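Antigen 43 (Escherichia coli, PDB 4KH3) mediates self-association of Escherichia coli cells, its autotransporter alpha domain driving clumping and probably biofilm formation through a Velcro-like mechanism. Local coordinates at residues 113-118 with 134-139; 278-283 with 290-295; 194-199 with 210-215; 322-327 with 340-345. All coordinates share one frame; numbering follows the deposited sequence.

Interaction 1: residues 113-118 with 134-139; sequences GGKAAG and LATGTI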
loop_
_atom_site.group_PDB
_atom_site.type_symbol
_atom_site.label_atom_id
_atom_site.label_comp_id
_atom_site.label_asym_id
_atom_site.label_seq_id
_atom_site.Cartn_x
_atom_site.Cartn_y
_atom_site.Cartn_z
ATOM N N GLY A 113 24.525 -24.009 12.554
ATOM C CA GLY A 113 24.572 -25.433 12.269
ATOM C C GLY A 113 23.292 -26.192 12.547
ATOM O O GLY A 113 23.108 -27.312 12.075
ATOM N N GLY A 114 22.404 -25.580 13.321
ATOM C CA GLY A 114 21.111 -26.163 13.599
ATOM C C GLY A 114 20.181 -26.082 12.405
ATOM O O GLY A 114 20.310 -25.197 11.545
ATOM N N LYS A 115 19.237 -27.018 12.348
ATOM C CA LYS A 115 18.263 -27.057 11.262
ATOM C C LYS A 115 16.845 -27.386 11.746
ATOM O O LYS A 115 16.589 -28.483 12.246
ATOM C CB LYS A 115 18.711 -28.051 10.191
ATOM C CG LYS A 115 17.696 -28.223 9.075
ATOM C CD LYS A 115 18.199 -29.187 8.015
ATOM C CE LYS A 115 17.179 -29.350 6.901
ATOM N NZ LYS A 115 17.724 -30.193 5.791
ATOM N N ALA A 116 15.939 -26.421 11.597
ATOM C CA ALA A 116 14.522 -26.610 11.915
ATOM C C ALA A 116 13.700 -26.841 10.656
ATOM O O ALA A 116 13.519 -25.929 9.834
ATOM C CB ALA A 116 13.964 -25.401 12.663
ATOM N N ALA A 117 13.183 -28.058 10.517
ATOM C CA ALA A 117 12.381 -28.409 9.359
ATOM C C ALA A 117 10.908 -28.545 9.744
ATOM O O ALA A 117 10.566 -29.274 10.675
ATOM C CB ALA A 117 12.903 -29.687 8.741
ATOM N N GLY A 118 10.032 -27.838 9.036
ATOM C CA GLY A 118 8.602 -27.950 9.302
ATOM C C GLY A 118 8.077 -27.430 10.643
ATOM O O GLY A 118 7.117 -27.978 11.193
ATOM N N LEU A 134 19.416 -22.669 10.075
ATOM C CA LEU A 134 18.585 -22.951 8.899
ATOM C C LEU A 134 17.181 -23.394 9.295
ATOM O O LEU A 134 17.001 -24.227 10.200
ATOM C CB LEU A 134 19.240 -24.010 7.985
ATOM C CG LEU A 134 18.405 -24.565 6.816
ATOM C CD1 LEU A 134 18.166 -23.531 5.711
ATOM C CD2 LEU A 134 19.006 -25.839 6.221
ATOM N N ALA A 135 16.183 -22.832 8.617
ATOM C CA ALA A 135 14.811 -23.327 8.743
ATOM C C ALA A 135 14.228 -23.660 7.366
ATOM O O ALA A 135 14.323 -22.866 6.421
ATOM C CB ALA A 135 13.934 -22.331 9.456
ATOM N N THR A 136 13.623 -24.836 7.250
ATOM C CA THR A 136 12.936 -25.173 6.020
ATOM C C THR A 136 11.479 -25.496 6.323
ATOM O O THR A 136 11.155 -25.988 7.403
ATOM C CB THR A 136 13.574 -26.391 5.326
ATOM O OG1 THR A 136 13.443 -27.536 6.172
ATOM C CG2 THR A 136 15.052 -26.156 5.051
ATOM N N GLY A 137 10.606 -25.249 5.350
ATOM C CA GLY A 137 9.213 -25.622 5.469
ATOM C C GLY A 137 8.512 -24.962 6.640
ATOM O O GLY A 137 7.595 -25.538 7.212
ATOM N N THR A 138 8.925 -23.752 7.005
ATOM C CA THR A 138 8.297 -23.101 8.138
ATOM C C THR A 138 6.925 -22.578 7.742
ATOM O O THR A 138 6.763 -21.968 6.687
ATOM C CB THR A 138 9.147 -21.958 8.727
ATOM O OG1 THR A 138 10.521 -22.359 8.802
ATOM C CG2 THR A 138 8.644 -21.602 10.132
ATOM N N ILE A 139 5.937 -22.856 8.585
ATOM C CA ILE A 139 4.592 -22.317 8.432
ATOM C C ILE A 139 4.402 -21.265 9.517
ATOM O O ILE A 139 4.455 -21.577 10.707
ATOM C CB ILE A 139 3.537 -23.417 8.618
ATOM C CG1 ILE A 139 3.904 -24.650 7.785
ATOM C CG2 ILE A 139 2.149 -22.905 8.289
ATOM C CD1 ILE A 139 3.982 -24.387 6.294
HETATM O O HOH W 1 11.171 -24.705 10.274
#
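Lys-115 and Leu-134 run alongside one another off the same face of the parallel strands 115-117 and 134-136. Their matching course follows from the first torsions: in both residues CG stands anti to the backbone N (chi1 176° and 171°). The lysine then runs fully extended, and its methylenes pass along one leucine methyl, with Lys-115 CD 3.9 Å from Leu-134 CD2. The contact is therefore made by the aliphatic part of the lysine, not by its amino group. Further along the same face, Thr-136 turns OG1 between its backbone N and carbonyl carbon, where the hydroxyl oxygen meets Ala-117 CB at 3.4 Å. The other face carries only methyl groups at its paired positions, with Ala-116 CB 4.4 Å from Ala-135 CB.

The strand axes diverge by just 11°, and the backbone ladder confirms the parallel register. Ala-116 N donates to Leu-134 O at 2.8 Å, and Thr-136 N returns to Ala-116 O at 2.8 Å. Gly-118 N continues the ladder to Thr-136 O at 2.7 Å, where Gly-118 and Gly-137 both adopt positive phi and turn the chain. Ala-116 O also accepts from a water at 2.7 Å, which is hydrogen-bonded to Thr-138 OG1 as well.

The pair forms adjacent rungs of the beta-helix. Strand 96-98 flanks 115-117 and strand 162-164 flanks 134-136; on the inward face, Ala-116 packs on Gln-108 and Val-110 of strand 107-110, and Ala-135 on Gln-127 and Ile-129 of strand 126-129.

Interaction 2: residues 278-283 with 290-295; sequences NRLGAF and ADNVVL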
loop_
_atom_site.group_PDB
_atom_site.type_symbol
_atom_site.label_atom_id
_atom_site.label_comp_id
_atom_site.label_asym_id
_atom_site.label_seq_id
_atom_site.Cartn_x
_atom_site.Cartn_y
_atom_site.Cartn_z
ATOM N N ASN A 278 6.386 -2.503 -19.270
ATOM C CA ASN A 278 4.976 -2.731 -19.031
ATOM C C ASN A 278 4.363 -3.170 -20.343
ATOM O O ASN A 278 5.090 -3.501 -21.286
ATOM C CB ASN A 278 4.289 -1.488 -18.453
ATOM C CG ASN A 278 4.572 -0.230 -19.256
ATOM O OD1 ASN A 278 4.538 -0.237 -20.493
ATOM N ND2 ASN A 278 4.844 0.868 -18.551
ATOM N N ARG A 279 3.039 -3.150 -20.420
ATOM C CA ARG A 279 2.355 -3.631 -21.611
ATOM C C ARG A 279 2.547 -2.688 -22.800
ATOM O O ARG A 279 2.098 -2.977 -23.902
ATOM C CB ARG A 279 0.866 -3.849 -21.326
ATOM C CG ARG A 279 0.090 -2.601 -20.925
ATOM C CD ARG A 279 -1.398 -2.905 -20.950
ATOM N NE ARG A 279 -2.218 -1.915 -20.263
ATOM C CZ ARG A 279 -2.672 -0.799 -20.826
ATOM N NH1 ARG A 279 -2.364 -0.512 -22.086
ATOM N NH2 ARG A 279 -3.424 0.043 -20.123
ATOM N N LEU A 280 3.225 -1.568 -22.576
ATOM C CA LEU A 280 3.488 -0.625 -23.650
ATOM C C LEU A 280 4.970 -0.545 -23.977
ATOM O O LEU A 280 5.375 0.237 -24.831
ATOM C CB LEU A 280 2.957 0.763 -23.295
ATOM C CG LEU A 280 1.434 0.892 -23.252
ATOM C CD1 LEU A 280 1.006 2.358 -23.209
ATOM C CD2 LEU A 280 0.810 0.181 -24.450
ATOM N N GLY A 281 5.781 -1.349 -23.298
ATOM C CA GLY A 281 7.207 -1.393 -23.583
ATOM C C GLY A 281 8.041 -0.919 -22.411
ATOM O O GLY A 281 7.576 -0.897 -21.267
ATOM N N ALA A 282 9.281 -0.539 -22.693
ATOM C CA ALA A 282 10.183 -0.046 -21.661
ATOM C C ALA A 282 9.610 1.206 -21.028
ATOM O O ALA A 282 8.913 1.980 -21.683
ATOM C CB ALA A 282 11.555 0.244 -22.241
ATOM N N PHE A 283 9.890 1.377 -19.742
ATOM C CA PHE A 283 9.485 2.559 -19.006
ATOM C C PHE A 283 10.515 2.775 -17.928
ATOM O O PHE A 283 11.229 1.845 -17.552
ATOM C CB PHE A 283 8.089 2.397 -18.383
ATOM C CG PHE A 283 8.063 1.547 -17.134
ATOM C CD1 PHE A 283 8.246 2.117 -15.878
ATOM C CD2 PHE A 283 7.836 0.181 -17.216
ATOM C CE1 PHE A 283 8.225 1.341 -14.738
ATOM C CE2 PHE A 283 7.806 -0.600 -16.075
ATOM C CZ PHE A 283 7.998 -0.020 -14.836
ATOM N N ALA A 290 10.304 10.620 -15.492
ATOM C CA ALA A 290 9.503 9.438 -15.819
ATOM C C ALA A 290 9.199 9.350 -17.314
ATOM O O ALA A 290 8.971 10.366 -17.971
ATOM C CB ALA A 290 8.195 9.433 -15.008
ATOM N N ASP A 291 9.195 8.139 -17.854
ATOM C CA ASP A 291 8.798 7.940 -19.243
ATOM C C ASP A 291 8.071 6.604 -19.436
ATOM O O ASP A 291 8.551 5.559 -18.986
ATOM C CB ASP A 291 10.012 8.031 -20.179
ATOM C CG ASP A 291 9.635 7.877 -21.650
ATOM O OD1 ASP A 291 8.552 8.347 -22.055
ATOM O OD2 ASP A 291 10.420 7.276 -22.407
ATOM N N ASN A 292 6.918 6.662 -20.107
ATOM C CA ASN A 292 6.107 5.490 -20.457
ATOM C C ASN A 292 5.523 4.752 -19.252
ATOM O O ASN A 292 5.274 3.547 -19.297
ATOM C CB ASN A 292 6.864 4.525 -21.382
ATOM C CG ASN A 292 5.945 3.501 -22.039
ATOM O OD1 ASN A 292 4.769 3.779 -22.304
ATOM N ND2 ASN A 292 6.471 2.304 -22.285
ATOM N N VAL A 293 5.300 5.482 -18.170
ATOM C CA VAL A 293 4.644 4.910 -17.016
ATOM C C VAL A 293 3.180 4.601 -17.370
ATOM O O VAL A 293 2.473 5.430 -17.943
ATOM C CB VAL A 293 4.770 5.828 -15.781
ATOM C CG1 VAL A 293 3.835 5.381 -14.686
ATOM C CG2 VAL A 293 6.223 5.841 -15.283
ATOM N N VAL A 294 2.745 3.380 -17.076
ATOM C CA VAL A 294 1.352 3.009 -17.281
ATOM C C VAL A 294 0.712 2.851 -15.914
ATOM O O VAL A 294 1.242 2.146 -15.044
ATOM C CB VAL A 294 1.225 1.706 -18.100
ATOM C CG1 VAL A 294 -0.198 1.117 -17.998
ATOM C CG2 VAL A 294 1.610 1.959 -19.549
ATOM N N LEU A 295 -0.418 3.523 -15.730
ATOM C CA LEU A 295 -1.068 3.620 -14.437
ATOM C C LEU A 295 -2.493 3.110 -14.484
ATOM O O LEU A 295 -3.359 3.753 -15.062
ATOM C CB LEU A 295 -1.101 5.080 -13.993
ATOM C CG LEU A 295 0.238 5.777 -13.779
ATOM C CD1 LEU A 295 -0.012 7.273 -13.541
ATOM C CD2 LEU A 295 0.977 5.153 -12.617
HETATM O O HOH W 2 4.881 1.540 -15.755
#
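Asn-278 and Asn-292 join the start and the end of a small antiparallel excursion in which strands 273-278, 281-286 and 289-291 follow one another through tight reversals. Residues 278-281 form the first reversal, a type I turn with an Asx turn superposed on its first residues, since Asn-278 OD1 accepts from Leu-280 N at 2.8 Å. With CG placed between the backbone N and the carbonyl carbon (chi1 51°), the amide of Asn-278 reaches across the contact. Its ND2 donates to Asn-292 O at 2.8 Å; the bond is nearly straight (160° at the hydrogen), and the acceptor lies in the amide plane. A water 2.9 Å from Asn-278 ND2 accepts a second bond and also one from Val-294 N. Bonds from both ends thus fix the rotation of this amide. The same water sits 3.2 Å above the Phe-283 ring plane, over its centre.

Val-294 supplies the apolar half. Its CG2 meets Leu-280 CD1 at 3.7 Å, the two side chains crossing at about a right angle, while CG1 lies over one face of the Arg-279 guanidinium, 4.0 Å from NH2. That NH2 is held by salt bridges to Asp-315 and Glu-296. Phe-283 CD1 approaches Val-293 CG2 more loosely, at 4.3 Å. The Asn-292 amide is directed at Ala-282 O, but this side chain has two conformers and the bond is doubtful.

Backbone bonds in both directions between Asn-278 and Gly-281 mark a two-residue type I hairpin loop, opening an antiparallel excursion from the parallel beta-helix, which strands 254-260 and 308-310 continue on either side.

Interaction 3: residues 194-199 with 210-215; sequences TVHGEA and YVHNGG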
loop_
_atom_site.group_PDB
_atom_site.type_symbol
_atom_site.label_atom_id
_atom_site.label_comp_id
_atom_site.label_asym_id
_atom_site.label_seq_id
_atom_site.Cartn_x
_atom_site.Cartn_y
_atom_site.Cartn_z
ATOM N N THR A 194 9.141 -8.509 6.348
ATOM C CA THR A 194 9.877 -7.277 6.485
ATOM C C THR A 194 11.306 -7.628 6.159
ATOM O O THR A 194 11.876 -8.526 6.772
ATOM C CB THR A 194 9.835 -6.774 7.936
ATOM O OG1 THR A 194 8.475 -6.659 8.359
ATOM C CG2 THR A 194 10.514 -5.426 8.054
ATOM N N VAL A 195 11.890 -6.921 5.203
ATOM C CA VAL A 195 13.216 -7.269 4.716
ATOM C C VAL A 195 14.282 -6.230 5.071
ATOM O O VAL A 195 14.332 -5.164 4.472
ATOM C CB VAL A 195 13.203 -7.430 3.190
ATOM C CG1 VAL A 195 14.575 -7.853 2.688
ATOM C CG2 VAL A 195 12.118 -8.426 2.769
ATOM N N HIS A 196 15.140 -6.547 6.036
ATOM C CA HIS A 196 16.345 -5.756 6.257
ATOM C C HIS A 196 17.518 -6.429 5.577
ATOM O O HIS A 196 18.509 -5.774 5.256
ATOM C CB HIS A 196 16.646 -5.606 7.743
ATOM C CG HIS A 196 15.517 -5.037 8.529
ATOM N ND1 HIS A 196 15.277 -3.681 8.612
ATOM C CD2 HIS A 196 14.550 -5.635 9.269
ATOM C CE1 HIS A 196 14.215 -3.472 9.367
ATOM N NE2 HIS A 196 13.755 -4.640 9.780
ATOM N N GLY A 197 17.400 -7.740 5.368
ATOM C CA GLY A 197 18.464 -8.516 4.751
ATOM C C GLY A 197 18.177 -8.786 3.288
ATOM O O GLY A 197 17.956 -7.848 2.518
ATOM N N GLU A 198 18.163 -10.066 2.914
ATOM C CA GLU A 198 17.832 -10.476 1.552
ATOM C C GLU A 198 16.592 -11.377 1.470
ATOM O O GLU A 198 16.428 -12.317 2.261
ATOM C CB GLU A 198 19.016 -11.218 0.915
ATOM C CG GLU A 198 20.323 -10.455 0.869
ATOM C CD GLU A 198 20.690 -10.007 -0.529
ATOM O OE1 GLU A 198 19.933 -10.325 -1.477
ATOM O OE2 GLU A 198 21.737 -9.337 -0.677
ATOM N N ALA A 199 15.734 -11.101 0.492
ATOM C CA ALA A 199 14.631 -11.996 0.164
ATOM C C ALA A 199 14.713 -12.403 -1.308
ATOM O O ALA A 199 14.667 -11.551 -2.199
ATOM C CB ALA A 199 13.281 -11.338 0.467
ATOM N N TYR A 210 7.684 -5.811 2.748
ATOM C CA TYR A 210 8.233 -4.488 3.019
ATOM C C TYR A 210 9.753 -4.558 3.018
ATOM O O TYR A 210 10.371 -5.218 3.856
ATOM C CB TYR A 210 7.758 -3.953 4.369
ATOM C CG TYR A 210 6.267 -3.999 4.570
ATOM C CD1 TYR A 210 5.456 -2.983 4.107
ATOM C CD2 TYR A 210 5.674 -5.043 5.257
ATOM C CE1 TYR A 210 4.090 -3.009 4.304
ATOM C CE2 TYR A 210 4.307 -5.083 5.466
ATOM C CZ TYR A 210 3.518 -4.064 4.979
ATOM O OH TYR A 210 2.146 -4.094 5.167
ATOM N N VAL A 211 10.349 -3.871 2.058
ATOM C CA VAL A 211 11.785 -3.848 1.928
ATOM C C VAL A 211 12.283 -2.554 2.534
ATOM O O VAL A 211 12.031 -1.462 2.010
ATOM C CB VAL A 211 12.200 -3.921 0.466
ATOM C CG1 VAL A 211 13.720 -3.955 0.361
ATOM C CG2 VAL A 211 11.544 -5.149 -0.191
ATOM N N HIS A 212 12.968 -2.688 3.662
ATOM C CA HIS A 212 13.477 -1.546 4.389
ATOM C C HIS A 212 14.839 -1.101 3.871
ATOM O O HIS A 212 15.455 -1.769 3.034
ATOM C CB HIS A 212 13.533 -1.863 5.883
ATOM C CG HIS A 212 12.187 -1.882 6.534
ATOM N ND1 HIS A 212 11.868 -1.087 7.615
ATOM C CD2 HIS A 212 11.062 -2.576 6.239
ATOM C CE1 HIS A 212 10.615 -1.304 7.965
ATOM N NE2 HIS A 212 10.101 -2.205 7.146
ATOM N N ASN A 213 15.272 0.055 4.358
ATOM C CA ASN A 213 16.584 0.614 4.069
ATOM C C ASN A 213 17.692 -0.441 4.225
ATOM O O ASN A 213 17.807 -1.087 5.269
ATOM C CB ASN A 213 16.811 1.805 5.013
ATOM C CG ASN A 213 18.172 2.437 4.845
ATOM O OD1 ASN A 213 18.729 2.471 3.749
ATOM N ND2 ASN A 213 18.720 2.941 5.940
ATOM N N GLY A 214 18.485 -0.630 3.174
ATOM C CA GLY A 214 19.545 -1.623 3.180
ATOM C C GLY A 214 19.077 -3.036 2.840
ATOM O O GLY A 214 19.889 -3.954 2.692
ATOM N N GLY A 215 17.768 -3.229 2.720
ATOM C CA GLY A 215 17.245 -4.537 2.368
ATOM C C GLY A 215 17.161 -4.723 0.866
ATOM O O GLY A 215 17.045 -3.754 0.116
HETATM O O HOH W 3 19.377 -3.355 6.244
HETATM O O HOH W 4 16.459 -1.549 7.469
HETATM O O HOH W 5 20.559 -6.237 1.457
#
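His-196 and His-212 each place CG anti to the carbonyl carbon (chi1 -55° and -74°), and with these similar torsions the two imidazoles project together from neighbouring chain segments. Their centroids are 4.8 Å apart and their planes meet at 51°, an oblique pairing, neither stacked nor edge-to-face. The closest approach is made by His-196 ND1, 3.7 Å from His-212 CB. Thr-194 also reaches the His-212 ring: its CG2, anti to the backbone N, comes within 3.4 Å of His-212 NE2, so a methyl group and a second imidazole both pack on this ring.

The two histidines stand just past the ends of strands 192-195 and 208-211, on neighbouring rungs of the parallel beta-helix. The rungs are still paired there: Val-195 N donates to Tyr-210 O at 2.6 Å, and His-212 N to Val-195 O at 2.9 Å. On the face opposite to Thr-194 and Tyr-210, Val-195 and Val-211 join a ladder of aliphatic side chains in which Ile-176 and Ile-230 cover them from the rungs before and after.

Beyond Val-211 the chain bends through a type II turn from His-212 to Gly-215, closed by Gly-215 N on His-212 O. Gly-215 has no side chain, and its CA makes CA-H...O contacts, 3.4 Å each, with His-196 O and Gly-197 O. Three waters bridge the two segments at this turn. One, in the plane of the His-196 ring and 2.7 Å from its ND1, donates to Asn-213 O; another donates to both His-196 O and Asn-213 O, and a third joins Gly-197 O to Gly-214 O.

Interaction 4: residues 322-327 with 340-345; sequences IRNGGA and LADSGA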
loop_
_atom_site.group_PDB
_atom_site.type_symbol
_atom_site.label_atom_id
_atom_site.label_comp_id
_atom_site.label_asym_id
_atom_site.label_seq_id
_atom_site.Cartn_x
_atom_site.Cartn_y
_atom_site.Cartn_z
ATOM N N ILE A 322 0.063 15.705 -10.733
ATOM C CA ILE A 322 1.120 16.655 -11.060
ATOM C C ILE A 322 1.114 17.819 -10.097
ATOM O O ILE A 322 0.187 18.625 -10.087
ATOM C CB ILE A 322 1.029 17.192 -12.494
ATOM C CG1 ILE A 322 0.929 16.041 -13.491
ATOM C CG2 ILE A 322 2.260 18.042 -12.803
ATOM C CD1 ILE A 322 -0.461 15.831 -14.015
ATOM N N ARG A 323 2.148 17.882 -9.269
ATOM C CA ARG A 323 2.271 18.938 -8.278
ATOM C C ARG A 323 2.566 20.266 -8.939
ATOM O O ARG A 323 2.902 20.336 -10.131
ATOM C CB ARG A 323 3.393 18.621 -7.294
ATOM C CG ARG A 323 3.185 17.335 -6.525
ATOM C CD ARG A 323 1.986 17.434 -5.611
ATOM N NE ARG A 323 1.511 16.110 -5.223
ATOM C CZ ARG A 323 2.099 15.332 -4.317
ATOM N NH1 ARG A 323 3.201 15.732 -3.689
ATOM N NH2 ARG A 323 1.584 14.141 -4.043
ATOM N N ASN A 324 2.431 21.323 -8.150
ATOM C CA ASN A 324 2.858 22.638 -8.563
ATOM C C ASN A 324 4.323 22.560 -8.951
ATOM O O ASN A 324 5.145 22.071 -8.181
ATOM C CB ASN A 324 2.691 23.612 -7.403
ATOM C CG ASN A 324 2.325 25.004 -7.863
ATOM O OD1 ASN A 324 2.782 25.467 -8.912
ATOM N ND2 ASN A 324 1.482 25.680 -7.086
ATOM N N GLY A 325 4.649 23.016 -10.153
ATOM C CA GLY A 325 6.036 23.049 -10.583
ATOM C C GLY A 325 6.498 21.745 -11.203
ATOM O O GLY A 325 7.678 21.582 -11.540
ATOM N N GLY A 326 5.562 20.810 -11.351
ATOM C CA GLY A 326 5.842 19.556 -12.022
ATOM C C GLY A 326 5.349 19.603 -13.452
ATOM O O GLY A 326 4.482 20.411 -13.803
ATOM N N ALA A 327 5.889 18.729 -14.285
ATOM C CA ALA A 327 5.506 18.714 -15.687
ATOM C C ALA A 327 5.145 17.314 -16.131
ATOM O O ALA A 327 5.786 16.347 -15.721
ATOM C CB ALA A 327 6.629 19.245 -16.540
ATOM N N LEU A 340 -4.967 14.711 -11.122
ATOM C CA LEU A 340 -4.846 15.726 -10.079
ATOM C C LEU A 340 -3.777 16.716 -10.519
ATOM O O LEU A 340 -2.612 16.358 -10.665
ATOM C CB LEU A 340 -4.419 15.095 -8.749
ATOM C CG LEU A 340 -5.216 13.893 -8.240
ATOM C CD1 LEU A 340 -4.622 13.377 -6.942
ATOM C CD2 LEU A 340 -6.665 14.276 -8.042
ATOM N N ALA A 341 -4.160 17.962 -10.732
ATOM C CA ALA A 341 -3.208 18.948 -11.208
ATOM C C ALA A 341 -3.572 20.310 -10.654
ATOM O O ALA A 341 -4.693 20.512 -10.209
ATOM C CB ALA A 341 -3.208 18.973 -12.735
ATOM N N ASP A 342 -2.629 21.246 -10.664
ATOM C CA ASP A 342 -2.997 22.644 -10.444
ATOM C C ASP A 342 -2.485 23.537 -11.564
ATOM O O ASP A 342 -1.730 23.096 -12.424
ATOM C CB ASP A 342 -2.569 23.159 -9.069
ATOM C CG ASP A 342 -1.089 23.061 -8.847
ATOM O OD1 ASP A 342 -0.642 21.973 -8.425
ATOM O OD2 ASP A 342 -0.382 24.066 -9.082
ATOM N N SER A 343 -2.924 24.793 -11.549
ATOM C CA SER A 343 -2.643 25.737 -12.626
ATOM C C SER A 343 -1.166 26.116 -12.706
ATOM O O SER A 343 -0.717 26.665 -13.718
ATOM C CB SER A 343 -3.519 26.993 -12.489
ATOM O OG SER A 343 -3.342 27.613 -11.223
ATOM N N GLY A 344 -0.421 25.821 -11.641
ATOM C CA GLY A 344 1.014 26.032 -11.627
ATOM C C GLY A 344 1.805 24.853 -12.184
ATOM O O GLY A 344 3.033 24.821 -12.106
ATOM N N ALA A 345 1.103 23.873 -12.742
ATOM C CA ALA A 345 1.762 22.731 -13.344
ATOM C C ALA A 345 1.850 22.907 -14.853
ATOM O O ALA A 345 1.199 23.775 -15.422
ATOM C CB ALA A 345 1.027 21.451 -12.996
HETATM O O HOH W 6 -1.546 19.580 -7.379
#
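Ile-322 and Ala-345 form the close-packed part of this contact. Ile-322 holds CG2 anti to its backbone N, a position that carries this methyl to within 3.6 Å of Ala-345 CB. The same CB lies 3.6 Å from Arg-323 O, while Ile-322 CD1 touches Ala-341 CB more distantly, at 4.4 Å. Ile-322 N donates to Leu-340 O at 2.8 Å, almost in line with the carbonyl bond.

Both segments pass from a strand into a turn at a corner of successive beta-helix rungs: a type II turn from Arg-323 to Gly-326 lies over a type I turn from Asp-342 to Ala-345. Gly-325 N donates to Gly-344 O at 3.1 Å, from well above the carbonyl plane (52°). Asp-342 has CG between its backbone N and carbonyl carbon (chi1 59°), and its OD2 accepts from Gly-344 N at 3.1 Å, which makes an Asx turn. The looser side begins at this carboxylate, which crosses the exposed side chain of Asn-324 at about a right angle; the orientation of that amide is uncertain. Here a water donates to Asp-342 OD1 at 2.8 Å and, weakly, to Ile-322 O.

All four contacts join successive or nearby parts of one beta-helix: interactions 1 and 3 have centres about 21 Å apart, as do interactions 2 and 4, whereas 1 and 4 lie about 52 Å apart. All are partly buried, with aliphatic groups turned inward in 1 and 3 and hydrated or exposed turns at the edges of 3 and 4. Interaction 1 is a regular parallel ladder, alanine methyls inward and lysine, leucine, threonine and alanine outward. Interaction 3 keeps part of such a ladder beside two histidines. Interaction 4 is chiefly turn on turn, an isoleucine packed on two alanines beside a carboxylate. In interaction 2, antiparallel hairpin strands replace parallel rungs and an asparagine amide takes over the bonding between the segments.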